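PDB 6E0K: cyclic UMP-AMP synthase from Rhodothermus marinus SG0.5JP17-172, which makes the second messenger 3',3'-cUAMP from UTP and ATP, with magnesium as cofactor, as the signal-producing enzyme of a CBASS antiphage defence system. Local coordinates for residues S59-V64 against T124-D129; Q135-P140 against D147-G152; P206-P211 against E269-R274. One frame throughout, in Å; residues are numbered along the deposited sequence.

Interaction 1 (S59-V64 against T124-D129); sequences SDVDVV and TYLPAD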
ATOM      1  N   SER A  59       7.391 -12.132   3.240  1.00 16.02           N
ATOM      2  CA  SER A  59       7.625 -11.125   2.219  1.00 17.69           C
ATOM      3  C   SER A  59       8.407  -9.958   2.811  1.00 15.95           C
ATOM      4  O   SER A  59       8.457  -9.771   4.028  1.00 16.29           O
ATOM      5  CB  SER A  59       6.297 -10.661   1.628  1.00 24.10           C
ATOM      6  OG  SER A  59       5.357 -10.407   2.656  1.00 28.48           O
ATOM      7  N   ASP A  60       9.028  -9.169   1.932  1.00 16.55           N
ATOM      8  CA  ASP A  60       9.808  -8.026   2.386  1.00 15.48           C
ATOM      9  C   ASP A  60       8.912  -7.039   3.123  1.00 13.00           C
ATOM     10  O   ASP A  60       7.719  -6.913   2.850  1.00 15.45           O
ATOM     11  CB  ASP A  60      10.484  -7.306   1.212  1.00 18.41           C
ATOM     12  CG  ASP A  60      11.551  -8.148   0.509  1.00 22.74           C
ATOM     13  OD1 ASP A  60      11.876  -9.277   0.948  1.00 23.67           O
ATOM     14  OD2 ASP A  60      12.077  -7.649  -0.510  1.00 30.33           O
ATOM     15  N   VAL A  61       9.495  -6.327   4.071  1.00 12.56           N
ATOM     16  CA  VAL A  61       8.752  -5.402   4.919  1.00 11.30           C
ATOM     17  C   VAL A  61       8.871  -3.993   4.353  1.00 13.42           C
ATOM     18  O   VAL A  61       9.982  -3.511   4.095  1.00 15.59           O
ATOM     19  CB  VAL A  61       9.275  -5.449   6.365  1.00 12.01           C
ATOM     20  CG1 VAL A  61       8.479  -4.498   7.245  1.00 15.65           C
ATOM     21  CG2 VAL A  61       9.195  -6.874   6.912  1.00 13.82           C
ATOM     22  N   ASP A  62       7.735  -3.320   4.197  1.00 12.08           N
ATOM     23  CA  ASP A  62       7.707  -1.952   3.676  1.00 11.91           C
ATOM     24  C   ASP A  62       7.753  -0.961   4.835  1.00 13.58           C
ATOM     25  O   ASP A  62       6.768  -0.798   5.569  1.00 15.26           O
ATOM     26  CB  ASP A  62       6.465  -1.731   2.819  1.00 12.73           C
ATOM     27  CG  ASP A  62       6.417  -2.654   1.620  1.00 23.74           C
ATOM     28  OD1 ASP A  62       7.418  -2.729   0.881  1.00 26.66           O
ATOM     29  OD2 ASP A  62       5.383  -3.331   1.436  1.00 36.33           O
ATOM     30  N   VAL A  63       8.895  -0.288   4.996  1.00 11.19           N
ATOM     31  CA  VAL A  63       9.142   0.617   6.109  1.00 10.88           C
ATOM     32  C   VAL A  63       9.207   2.038   5.575  1.00 12.86           C
ATOM     33  O   VAL A  63       9.810   2.286   4.528  1.00 15.97           O
ATOM     34  CB  VAL A  63      10.454   0.254   6.834  1.00 14.29           C
ATOM     35  CG1 VAL A  63      10.705   1.191   8.020  1.00 16.22           C
ATOM     36  CG2 VAL A  63      10.422  -1.216   7.274  1.00 13.67           C
ATOM     37  N   VAL A  64       8.596   2.969   6.301  1.00 10.73           N
ATOM     38  CA  VAL A  64       8.649   4.391   5.972  1.00 11.09           C
ATOM     39  C   VAL A  64       9.486   5.107   7.028  1.00 11.90           C
ATOM     40  O   VAL A  64       9.218   4.985   8.227  1.00 12.78           O
ATOM     41  CB  VAL A  64       7.238   4.999   5.908  1.00 10.54           C
ATOM     42  CG1 VAL A  64       7.335   6.464   5.493  1.00 14.37           C
ATOM     43  CG2 VAL A  64       6.357   4.239   4.930  1.00 14.13           C
ATOM     44  N   THR A 124      18.353  -8.801  10.593  1.00 12.40           N
ATOM     45  CA  THR A 124      18.386 -10.160  11.125  1.00 11.60           C
ATOM     46  C   THR A 124      17.012 -10.812  11.179  1.00 11.41           C
ATOM     47  O   THR A 124      16.903 -11.960  11.621  1.00 14.43           O
ATOM     48  CB  THR A 124      18.975 -10.172  12.531  1.00 14.02           C
ATOM     49  OG1 THR A 124      18.162  -9.335  13.364  1.00 16.02           O
ATOM     50  CG2 THR A 124      20.399  -9.648  12.508  1.00 19.66           C
ATOM     51  N   TYR A 125      15.965 -10.100  10.747  1.00 11.61           N
ATOM     52  CA  TYR A 125      14.621 -10.634  10.697  1.00 12.17           C
ATOM     53  C   TYR A 125      14.268 -10.791   9.226  1.00 11.92           C
ATOM     54  O   TYR A 125      14.697 -11.782   8.599  1.00 16.27           O
ATOM     55  CB  TYR A 125      13.681  -9.721  11.493  1.00 12.01           C
ATOM     56  CG  TYR A 125      14.067  -9.672  12.955  1.00  9.90           C
ATOM     57  CD1 TYR A 125      13.740 -10.730  13.795  1.00 11.97           C
ATOM     58  CD2 TYR A 125      14.753  -8.585  13.483  1.00 10.33           C
ATOM     59  CE1 TYR A 125      14.090 -10.708  15.132  1.00 10.51           C
ATOM     60  CE2 TYR A 125      15.112  -8.557  14.823  1.00 12.40           C
ATOM     61  CZ  TYR A 125      14.768  -9.629  15.640  1.00 10.21           C
ATOM     62  OH  TYR A 125      15.100  -9.631  16.983  1.00 12.32           O
ATOM     63  N   LEU A 126      13.531  -9.866   8.624  1.00 11.01           N
ATOM     64  CA  LEU A 126      13.243  -9.867   7.198  1.00 12.58           C
ATOM     65  C   LEU A 126      13.957  -8.730   6.481  1.00 12.43           C
ATOM     66  O   LEU A 126      14.390  -7.755   7.102  1.00 12.53           O
ATOM     67  CB  LEU A 126      11.732  -9.735   6.946  1.00 12.12           C
ATOM     68  CG  LEU A 126      10.970 -11.017   7.261  1.00 14.10           C
ATOM     69  CD1 LEU A 126       9.502 -10.701   7.438  1.00 15.45           C
ATOM     70  CD2 LEU A 126      11.170 -12.045   6.158  1.00 18.04           C
ATOM     71  N   PRO A 127      14.081  -8.818   5.161  1.00 12.95           N
ATOM     72  CA  PRO A 127      14.566  -7.668   4.403  1.00 13.56           C
ATOM     73  C   PRO A 127      13.553  -6.540   4.472  1.00 14.16           C
ATOM     74  O   PRO A 127      12.339  -6.766   4.488  1.00 13.15           O
ATOM     75  CB  PRO A 127      14.704  -8.207   2.973  1.00 16.48           C
ATOM     76  CG  PRO A 127      14.673  -9.701   3.108  1.00 13.85           C
ATOM     77  CD  PRO A 127      13.790  -9.966   4.289  1.00 15.27           C
ATOM     78  N   ALA A 128      14.068  -5.318   4.535  1.00 14.15           N
ATOM     79  CA  ALA A 128      13.254  -4.126   4.616  1.00 13.23           C
ATOM     80  C   ALA A 128      13.455  -3.293   3.360  1.00 14.45           C
ATOM     81  O   ALA A 128      14.579  -3.131   2.872  1.00 17.10           O
ATOM     82  CB  ALA A 128      13.603  -3.306   5.861  1.00 16.33           C
ATOM     83  N   ASP A 129      12.356  -2.798   2.820  1.00 14.48           N
ATOM     84  CA  ASP A 129      12.379  -1.846   1.719  1.00 13.37           C
ATOM     85  C   ASP A 129      11.999  -0.505   2.326  1.00 15.18           C
ATOM     86  O   ASP A 129      10.845  -0.304   2.715  1.00 16.88           O
ATOM     87  CB  ASP A 129      11.404  -2.271   0.624  1.00 19.07           C
ATOM     88  CG  ASP A 129      11.620  -1.526  -0.665  1.00 33.75           C
ATOM     89  OD1 ASP A 129      12.781  -1.449  -1.121  1.00 34.66           O
ATOM     90  OD2 ASP A 129      10.623  -1.025  -1.228  1.00 41.09           O
TER
HETATM   91  O   HOH W   1       8.529  -0.341   0.105  1.00 25.03           O
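D62 and D129 turn their carboxylates toward one water by different first torsions. D62 holds CG anti to its own carbonyl carbon (chi1 -61°), while D129 holds CG anti to its backbone N (chi1 -166°). Both side chains leave the same face of the sheet. The carboxylate planes are 73° apart, and D62 OD1 stays 4.2 Å from D129 OD2. The water lies between these like charges, placed to donate to either: 2.7 Å from D62 OD1 and 2.6 Å from D129 OD2. The other oxygen of D129, OD1, is taken by T118 and by a salt bridge to K120.

The two backbones run parallel, with V61 beside A128 and D62 beside D129. V61 N donates to P127 O at 2.9 Å. D129 N then donates to V61 O at 2.8 Å, and V63 N donates to D129 O at 3.0 Å. This ladder fixes the spacing of the two aspartates.

D60 lies just ahead of the strand. D60 OD1 approaches the proline ring, 3.6 Å from P127 CG, and the two side chains cross at about a right angle. V61 uses the face away from D62. Its CG2 packs on L126 CB, next to L126 CD1, and V63 CG2 meets A128 CB farther along. A20 of helix 18-32 and L45 of strand 42-45 also touch V61, so this face is buried.

D60, D62 and D129 are the magnesium ligands, and D62 also binds UTP. Two acids spaced as D-x-D, one just before and one in strand 61-68, with a third on strand 127-138, form the metal-binding triad of the nucleotidyltransferase fold, as in cGAS and DncV.

Interaction 2 (Q135-P140 against D147-G152); sequences QYRKYP and DDYIEG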
ATOM      1  N   GLN A 135       7.691  14.808   5.258  1.00 11.92           N
ATOM      2  CA  GLN A 135       6.276  15.143   5.353  1.00 12.02           C
ATOM      3  C   GLN A 135       5.882  16.071   4.208  1.00 14.39           C
ATOM      4  O   GLN A 135       6.620  16.990   3.865  1.00 13.63           O
ATOM      5  CB  GLN A 135       6.008  15.821   6.697  1.00 15.24           C
ATOM      6  CG  GLN A 135       4.557  16.168   6.959  1.00 16.31           C
ATOM      7  CD  GLN A 135       4.406  16.958   8.246  1.00 23.86           C
ATOM      8  OE1 GLN A 135       3.946  18.097   8.238  1.00 23.29           O
ATOM      9  NE2 GLN A 135       4.823  16.362   9.361  1.00 24.61           N
ATOM     10  N   TYR A 136       4.738  15.792   3.591  1.00 13.54           N
ATOM     11  CA  TYR A 136       4.184  16.622   2.530  1.00 13.15           C
ATOM     12  C   TYR A 136       2.831  17.141   2.994  1.00 12.31           C
ATOM     13  O   TYR A 136       2.013  16.369   3.499  1.00 14.79           O
ATOM     14  CB  TYR A 136       4.022  15.825   1.231  1.00 12.58           C
ATOM     15  CG  TYR A 136       3.505  16.670   0.089  1.00 13.27           C
ATOM     16  CD1 TYR A 136       4.377  17.415  -0.686  1.00 11.77           C
ATOM     17  CD2 TYR A 136       2.145  16.729  -0.204  1.00 16.73           C
ATOM     18  CE1 TYR A 136       3.911  18.200  -1.750  1.00 13.63           C
ATOM     19  CE2 TYR A 136       1.674  17.502  -1.244  1.00 15.81           C
ATOM     20  CZ  TYR A 136       2.556  18.234  -2.016  1.00 14.99           C
ATOM     21  OH  TYR A 136       2.073  18.991  -3.051  1.00 16.29           O
ATOM     22  N   ARG A 137       2.608  18.443   2.854  1.00 12.47           N
ATOM     23  CA  ARG A 137       1.334  19.052   3.214  1.00 12.54           C
ATOM     24  C   ARG A 137       0.651  19.552   1.952  1.00 12.57           C
ATOM     25  O   ARG A 137       1.173  20.439   1.266  1.00 12.75           O
ATOM     26  CB  ARG A 137       1.539  20.213   4.190  1.00 13.34           C
ATOM     27  CG  ARG A 137       2.116  19.784   5.534  1.00 16.20           C
ATOM     28  CD  ARG A 137       2.108  20.963   6.502  1.00 19.46           C
ATOM     29  NE  ARG A 137       2.775  20.642   7.761  1.00 20.10           N
ATOM     30  CZ  ARG A 137       2.882  21.490   8.778  1.00 23.57           C
ATOM     31  NH1 ARG A 137       2.365  22.711   8.692  1.00 19.86           N
ATOM     32  NH2 ARG A 137       3.513  21.113   9.888  1.00 29.84           N
ATOM     33  N   LYS A 138      -0.532  19.010   1.670  1.00 12.90           N
ATOM     34  CA  LYS A 138      -1.353  19.471   0.564  1.00 13.46           C
ATOM     35  C   LYS A 138      -2.366  20.457   1.126  1.00 13.99           C
ATOM     36  O   LYS A 138      -3.296  20.066   1.841  1.00 15.33           O
ATOM     37  CB  LYS A 138      -2.038  18.297  -0.132  1.00 14.42           C
ATOM     38  CG  LYS A 138      -2.908  18.742  -1.297  1.00 15.25           C
ATOM     39  CD  LYS A 138      -3.375  17.554  -2.129  1.00 20.25           C
ATOM     40  CE  LYS A 138      -4.152  16.549  -1.295  1.00 22.04           C
ATOM     41  NZ  LYS A 138      -4.716  15.470  -2.173  1.00 26.02           N
ATOM     42  N   TYR A 139      -2.164  21.746   0.822  1.00 14.30           N
ATOM     43  CA  TYR A 139      -3.000  22.827   1.304  1.00 14.88           C
ATOM     44  C   TYR A 139      -4.034  23.211   0.261  1.00 18.19           C
ATOM     45  O   TYR A 139      -3.790  23.088  -0.945  1.00 20.67           O
ATOM     46  CB  TYR A 139      -2.161  24.067   1.621  1.00 14.89           C
ATOM     47  CG  TYR A 139      -1.404  24.029   2.932  1.00 14.42           C
ATOM     48  CD1 TYR A 139      -0.121  23.493   3.006  1.00 13.78           C
ATOM     49  CD2 TYR A 139      -1.950  24.596   4.079  1.00 14.71           C
ATOM     50  CE1 TYR A 139       0.584  23.494   4.203  1.00 14.42           C
ATOM     51  CE2 TYR A 139      -1.257  24.584   5.283  1.00 15.68           C
ATOM     52  CZ  TYR A 139       0.014  24.048   5.329  1.00 15.61           C
ATOM     53  OH  TYR A 139       0.703  24.055   6.521  1.00 20.02           O
ATOM     54  N   PRO A 140      -5.169  23.726   0.718  1.00 17.02           N
ATOM     55  CA  PRO A 140      -6.190  24.233  -0.195  1.00 20.86           C
ATOM     56  C   PRO A 140      -5.806  25.587  -0.764  1.00 18.24           C
ATOM     57  O   PRO A 140      -4.924  26.275  -0.227  1.00 22.24           O
ATOM     58  CB  PRO A 140      -7.426  24.347   0.708  1.00 24.07           C
ATOM     59  CG  PRO A 140      -6.864  24.608   2.048  1.00 21.96           C
ATOM     60  CD  PRO A 140      -5.614  23.778   2.119  1.00 16.87           C
ATOM     61  N   ASP A 147      -3.789  24.994   9.927  1.00 35.46           N
ATOM     62  CA  ASP A 147      -4.024  23.586  10.235  1.00 38.34           C
ATOM     63  C   ASP A 147      -4.901  22.885   9.204  1.00 31.04           C
ATOM     64  O   ASP A 147      -5.175  21.690   9.354  1.00 34.45           O
ATOM     65  CB  ASP A 147      -4.655  23.448  11.625  1.00 49.24           C
ATOM     66  CG  ASP A 147      -3.645  23.640  12.744  1.00 59.77           C
ATOM     67  OD1 ASP A 147      -2.929  24.667  12.732  1.00 59.49           O
ATOM     68  OD2 ASP A 147      -3.573  22.764  13.635  1.00 62.11           O
ATOM     69  N   ASP A 148      -5.341  23.591   8.166  1.00 23.02           N
ATOM     70  CA  ASP A 148      -6.219  23.033   7.137  1.00 23.38           C
ATOM     71  C   ASP A 148      -5.340  22.514   6.005  1.00 19.45           C
ATOM     72  O   ASP A 148      -5.064  23.219   5.032  1.00 18.37           O
ATOM     73  CB  ASP A 148      -7.201  24.103   6.663  1.00 24.74           C
ATOM     74  CG  ASP A 148      -8.205  23.598   5.624  1.00 22.99           C
ATOM     75  OD1 ASP A 148      -8.195  22.403   5.268  1.00 27.43           O
ATOM     76  OD2 ASP A 148      -9.013  24.429   5.155  1.00 28.69           O
ATOM     77  N   TYR A 149      -4.872  21.275   6.143  1.00 18.07           N
ATOM     78  CA  TYR A 149      -4.102  20.630   5.093  1.00 15.99           C
ATOM     79  C   TYR A 149      -4.255  19.128   5.246  1.00 17.51           C
ATOM     80  O   TYR A 149      -4.650  18.630   6.303  1.00 19.84           O
ATOM     81  CB  TYR A 149      -2.614  21.015   5.141  1.00 15.30           C
ATOM     82  CG  TYR A 149      -1.915  20.640   6.429  1.00 16.89           C
ATOM     83  CD1 TYR A 149      -1.347  19.375   6.611  1.00 18.16           C
ATOM     84  CD2 TYR A 149      -1.803  21.560   7.456  1.00 19.50           C
ATOM     85  CE1 TYR A 149      -0.688  19.052   7.804  1.00 18.99           C
ATOM     86  CE2 TYR A 149      -1.157  21.245   8.641  1.00 21.15           C
ATOM     87  CZ  TYR A 149      -0.606  19.999   8.808  1.00 24.02           C
ATOM     88  OH  TYR A 149       0.035  19.717   9.995  1.00 25.76           O
ATOM     89  N   ILE A 150      -3.921  18.415   4.183  1.00 14.07           N
ATOM     90  CA  ILE A 150      -3.907  16.958   4.176  1.00 14.51           C
ATOM     91  C   ILE A 150      -2.455  16.512   4.179  1.00 14.19           C
ATOM     92  O   ILE A 150      -1.649  16.984   3.367  1.00 15.67           O
ATOM     93  CB  ILE A 150      -4.680  16.409   2.967  1.00 14.80           C
ATOM     94  CG1 ILE A 150      -6.144  16.836   3.066  1.00 20.37           C
ATOM     95  CG2 ILE A 150      -4.576  14.884   2.911  1.00 17.49           C
ATOM     96  CD1 ILE A 150      -6.949  16.548   1.837  1.00 25.40           C
ATOM     97  N   GLU A 151      -2.114  15.607   5.094  1.00 14.58           N
ATOM     98  CA  GLU A 151      -0.728  15.209   5.290  1.00 14.60           C
ATOM     99  C   GLU A 151      -0.429  13.939   4.511  1.00 16.32           C
ATOM    100  O   GLU A 151      -1.161  12.943   4.628  1.00 19.08           O
ATOM    101  CB  GLU A 151      -0.401  14.987   6.767  1.00 19.01           C
ATOM    102  CG  GLU A 151       1.090  14.773   6.992  1.00 30.89           C
ATOM    103  CD  GLU A 151       1.410  14.219   8.364  1.00 36.79           C
ATOM    104  OE1 GLU A 151       1.045  14.871   9.361  1.00 43.35           O
ATOM    105  OE2 GLU A 151       2.022  13.133   8.440  1.00 38.28           O
ATOM    106  N   GLY A 152       0.645  13.981   3.730  1.00 15.86           N
ATOM    107  CA  GLY A 152       1.244  12.826   3.105  1.00 17.11           C
ATOM    108  C   GLY A 152       2.743  12.849   3.329  1.00 14.98           C
ATOM    109  O   GLY A 152       3.236  13.366   4.331  1.00 14.90           O
TER
HETATM  110  O   HOH W   2       1.432  17.624  10.323  1.00 38.33           O
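The guanidinium of R137 lies flat on the ring of Y149. Their planes are 1° apart and their centres 4.5 Å apart, with Y149 OH over the middle of the guanidinium. R137 CD sits over the middle of the Y149 ring, 3.6 Å from its centroid, as a CH-pi contact. At the guanidinium edge, in plane, R137 NE donates to Q135 OE1 at 2.8 Å and R137 NH1 to Y139 OH at 3.0 Å. These two bonds fix the rotation of the group. Y149 CB covers a face of the Y139 ring, 3.7 Å from its centroid. With CG between its backbone N and carbonyl carbon (chi1 60°), Y149 spans both R137 and Y139.

Q135 and E151 stack amide on carboxylate, planes 10° apart. A water accepts from Y149 OH and donates to E151 OE1 at 2.9 Å and, at longer range, to Q135 OE1. E151 OE2 pairs with K169.

Backbone bonds in both directions link Y136 with G152 and K138 with I150, making an antiparallel hairpin. R137 and E151 form the non-hydrogen-bonded pair between them. The arginine thus sets aliphatic CD over the ring centre and its guanidinium over the hydroxyl end; neutral edge oxygens and a cation-pi contact with F71 probably ease its charge.

Interaction 3 (P206-P211 against E269-R274); sequences PQDLAP and EEKARR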
ATOM      1  N   PRO A 206      -1.918 -14.565 -15.541  1.00 16.81           N
ATOM      2  CA  PRO A 206      -0.948 -13.472 -15.700  1.00 15.54           C
ATOM      3  C   PRO A 206      -0.371 -13.018 -14.368  1.00 16.19           C
ATOM      4  O   PRO A 206      -1.090 -12.879 -13.377  1.00 15.15           O
ATOM      5  CB  PRO A 206      -1.774 -12.355 -16.353  1.00 16.91           C
ATOM      6  CG  PRO A 206      -2.862 -13.072 -17.083  1.00 22.72           C
ATOM      7  CD  PRO A 206      -3.189 -14.275 -16.237  1.00 19.64           C
ATOM      8  N   GLN A 207       0.948 -12.770 -14.373  1.00 19.04           N
ATOM      9  CA  GLN A 207       1.648 -12.315 -13.174  1.00 20.70           C
ATOM     10  C   GLN A 207       1.016 -11.068 -12.581  1.00 17.53           C
ATOM     11  O   GLN A 207       1.017 -10.897 -11.354  1.00 17.12           O
ATOM     12  CB  GLN A 207       3.115 -12.023 -13.499  1.00 24.23           C
ATOM     13  CG  GLN A 207       4.072 -13.125 -13.122  1.00 38.40           C
ATOM     14  CD  GLN A 207       4.147 -13.335 -11.622  1.00 45.65           C
ATOM     15  OE1 GLN A 207       3.874 -12.425 -10.838  1.00 52.40           O
ATOM     16  NE2 GLN A 207       4.508 -14.545 -11.214  1.00 49.25           N
ATOM     17  N   ASP A 208       0.498 -10.179 -13.431  1.00 18.77           N
ATOM     18  CA  ASP A 208      -0.074  -8.920 -12.974  1.00 17.88           C
ATOM     19  C   ASP A 208      -1.599  -8.960 -12.924  1.00 17.48           C
ATOM     20  O   ASP A 208      -2.254  -7.937 -13.139  1.00 16.47           O
ATOM     21  CB  ASP A 208       0.418  -7.768 -13.853  1.00 21.59           C
ATOM     22  CG  ASP A 208       0.039  -7.930 -15.316  1.00 26.73           C
ATOM     23  OD1 ASP A 208      -0.456  -9.007 -15.710  1.00 21.58           O
ATOM     24  OD2 ASP A 208       0.246  -6.965 -16.084  1.00 30.19           O
ATOM     25  N   LEU A 209      -2.171 -10.125 -12.618  1.00 14.52           N
ATOM     26  CA  LEU A 209      -3.625 -10.263 -12.582  1.00 13.48           C
ATOM     27  C   LEU A 209      -4.271  -9.278 -11.611  1.00 15.78           C
ATOM     28  O   LEU A 209      -5.317  -8.696 -11.913  1.00 15.07           O
ATOM     29  CB  LEU A 209      -3.985 -11.699 -12.211  1.00 12.04           C
ATOM     30  CG  LEU A 209      -5.474 -12.025 -12.105  1.00 12.44           C
ATOM     31  CD1 LEU A 209      -6.158 -11.829 -13.449  1.00 15.61           C
ATOM     32  CD2 LEU A 209      -5.603 -13.449 -11.646  1.00 15.00           C
ATOM     33  N   ALA A 210      -3.666  -9.071 -10.445  1.00 13.94           N
ATOM     34  CA  ALA A 210      -4.206  -8.047  -9.557  1.00 13.76           C
ATOM     35  C   ALA A 210      -3.149  -7.614  -8.553  1.00 13.48           C
ATOM     36  O   ALA A 210      -3.083  -8.156  -7.444  1.00 14.49           O
ATOM     37  CB  ALA A 210      -5.457  -8.549  -8.832  1.00 15.21           C
ATOM     38  N   PRO A 211      -2.308  -6.647  -8.911  1.00 13.91           N
ATOM     39  CA  PRO A 211      -1.285  -6.172  -7.973  1.00 16.78           C
ATOM     40  C   PRO A 211      -1.922  -5.753  -6.657  1.00 14.42           C
ATOM     41  O   PRO A 211      -2.994  -5.145  -6.633  1.00 13.12           O
ATOM     42  CB  PRO A 211      -0.657  -4.983  -8.709  1.00 18.03           C
ATOM     43  CG  PRO A 211      -0.963  -5.232 -10.169  1.00 19.49           C
ATOM     44  CD  PRO A 211      -2.303  -5.901 -10.177  1.00 15.98           C
ATOM     45  N   GLU A 269      -8.924   0.298 -16.068  1.00 21.03           N
ATOM     46  CA  GLU A 269     -10.217  -0.368 -15.970  1.00 18.64           C
ATOM     47  C   GLU A 269     -10.186  -1.716 -16.670  1.00 20.55           C
ATOM     48  O   GLU A 269     -10.799  -2.681 -16.203  1.00 19.58           O
ATOM     49  CB  GLU A 269     -11.318   0.499 -16.573  1.00 20.41           C
ATOM     50  CG  GLU A 269     -11.593   1.776 -15.806  1.00 21.67           C
ATOM     51  CD  GLU A 269     -12.822   2.470 -16.324  1.00 29.79           C
ATOM     52  OE1 GLU A 269     -13.799   1.760 -16.646  1.00 29.71           O
ATOM     53  OE2 GLU A 269     -12.804   3.716 -16.436  1.00 27.56           O
ATOM     54  N   GLU A 270      -9.466  -1.809 -17.786  1.00 19.30           N
ATOM     55  CA  GLU A 270      -9.420  -3.077 -18.501  1.00 19.48           C
ATOM     56  C   GLU A 270      -8.728  -4.154 -17.676  1.00 17.36           C
ATOM     57  O   GLU A 270      -9.150  -5.320 -17.690  1.00 18.57           O
ATOM     58  CB  GLU A 270      -8.731  -2.898 -19.851  1.00 22.02           C
ATOM     59  CG  GLU A 270      -8.915  -4.088 -20.762  1.00 38.78           C
ATOM     60  CD  GLU A 270     -10.361  -4.280 -21.221  1.00 52.19           C
ATOM     61  OE1 GLU A 270     -11.199  -3.356 -21.036  1.00 52.92           O
ATOM     62  OE2 GLU A 270     -10.666  -5.361 -21.760  1.00 59.49           O
ATOM     63  N   LYS A 271      -7.675  -3.790 -16.937  1.00 16.54           N
ATOM     64  CA  LYS A 271      -7.029  -4.766 -16.055  1.00 16.24           C
ATOM     65  C   LYS A 271      -7.953  -5.175 -14.914  1.00 16.46           C
ATOM     66  O   LYS A 271      -7.970  -6.349 -14.512  1.00 14.96           O
ATOM     67  CB  LYS A 271      -5.720  -4.202 -15.488  1.00 20.71           C
ATOM     68  CG  LYS A 271      -4.587  -4.082 -16.511  1.00 24.92           C
ATOM     69  CD  LYS A 271      -4.085  -5.449 -16.948  1.00 28.79           C
ATOM     70  CE  LYS A 271      -2.966  -5.340 -17.976  1.00 39.89           C
ATOM     71  NZ  LYS A 271      -1.674  -4.995 -17.342  1.00 45.11           N
ATOM     72  N   ALA A 272      -8.716  -4.223 -14.368  1.00 15.20           N
ATOM     73  CA  ALA A 272      -9.688  -4.568 -13.334  1.00 13.50           C
ATOM     74  C   ALA A 272     -10.759  -5.509 -13.876  1.00 15.14           C
ATOM     75  O   ALA A 272     -11.138  -6.476 -13.209  1.00 15.06           O
ATOM     76  CB  ALA A 272     -10.327  -3.301 -12.761  1.00 12.57           C
ATOM     77  N   ARG A 273     -11.271  -5.234 -15.082  1.00 14.84           N
ATOM     78  CA  ARG A 273     -12.259  -6.132 -15.683  1.00 14.50           C
ATOM     79  C   ARG A 273     -11.678  -7.519 -15.923  1.00 15.17           C
ATOM     80  O   ARG A 273     -12.385  -8.529 -15.810  1.00 15.93           O
ATOM     81  CB  ARG A 273     -12.768  -5.541 -16.996  1.00 16.10           C
ATOM     82  CG  ARG A 273     -13.416  -4.196 -16.833  1.00 21.77           C
ATOM     83  CD  ARG A 273     -14.768  -4.343 -16.220  1.00 30.59           C
ATOM     84  NE  ARG A 273     -15.512  -3.088 -16.271  1.00 35.70           N
ATOM     85  CZ  ARG A 273     -16.492  -2.784 -15.433  1.00 37.03           C
ATOM     86  NH1 ARG A 273     -16.829  -3.650 -14.478  1.00 27.41           N
ATOM     87  NH2 ARG A 273     -17.116  -1.620 -15.537  1.00 33.31           N
ATOM     88  N   ARG A 274     -10.399  -7.590 -16.289  1.00 14.74           N
ATOM     89  CA  ARG A 274      -9.768  -8.893 -16.460  1.00 12.36           C
ATOM     90  C   ARG A 274      -9.753  -9.667 -15.146  1.00 14.45           C
ATOM     91  O   ARG A 274     -10.056 -10.866 -15.109  1.00 13.86           O
ATOM     92  CB  ARG A 274      -8.347  -8.727 -17.004  1.00 13.54           C
ATOM     93  CG  ARG A 274      -7.620 -10.067 -17.200  1.00 14.50           C
ATOM     94  CD  ARG A 274      -6.226  -9.898 -17.780  1.00 17.36           C
ATOM     95  NE  ARG A 274      -5.315  -9.279 -16.831  1.00 17.92           N
ATOM     96  CZ  ARG A 274      -3.998  -9.209 -16.984  1.00 19.06           C
ATOM     97  NH1 ARG A 274      -3.412  -9.738 -18.058  1.00 20.70           N
ATOM     98  NH2 ARG A 274      -3.266  -8.618 -16.047  1.00 17.96           N
TER
HETATM   99  O   HOH W   3      -0.677  -9.085 -18.417  1.00 34.07           O
HETATM  100  O   HOH W   4      -5.755  -7.960 -14.453  1.00 15.83           O
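D208 meets two basic side chains of helix 269-285, one with each carboxylate oxygen. D208 OD1 accepts from R274 NH2 at 2.9 Å, and D208 OD2 accepts from K271 NZ at 3.0 Å. Both donors come from above the carboxylate plane. The guanidinium is turned 72° to that plane, so this is a single-oxygen contact and not a flat, two-pronged pair. P206 CG lies over a face of the guanidinium, 3.5 Å from R274 NH1, and K271 CE packs against the group toward its rim.

Two waters sit in the guanidinium plane. One accepts from R274 NH1 at 2.8 Å and donates to D208 OD1. The other accepts from R274 NE and donates to L209 O and K271 O, tying the loop to the helix backbone.

A type I turn from P206 to L209 presents D208, closed by L209 N to P206 O at 3.1 Å. R274 reaches the turn through a bend at chi3 (69°). Y278, one helical turn on from R274, also touches P206 and L209. The contact is at the surface, joining the loop after helix 186-202 to helix 269-285. Its chemistry implies one acid shared by two bases, a network whose net charge is probably positive.

The three contacts follow one another along the chain, each closing before the next opens. Interactions 1 and 2 belong to the same mixed sheet and share strand 127-138. In interaction 1 its start pairs with strand 61-68. Their centres are about 28 Å apart: the strand that carries D129 of the magnesium site is also, at its other end, an arm of the hairpin with strand 150-157. Interaction 3 lies outside the sheet, among the helices of the later part of the chain. Its centre is about 26 Å from that of interaction 1 and about 32 Å from that of interaction 2. It holds the loop leading to helix 212-220, where S212 binds ATP. Sheet and helices thus both contribute to nucleotide binding.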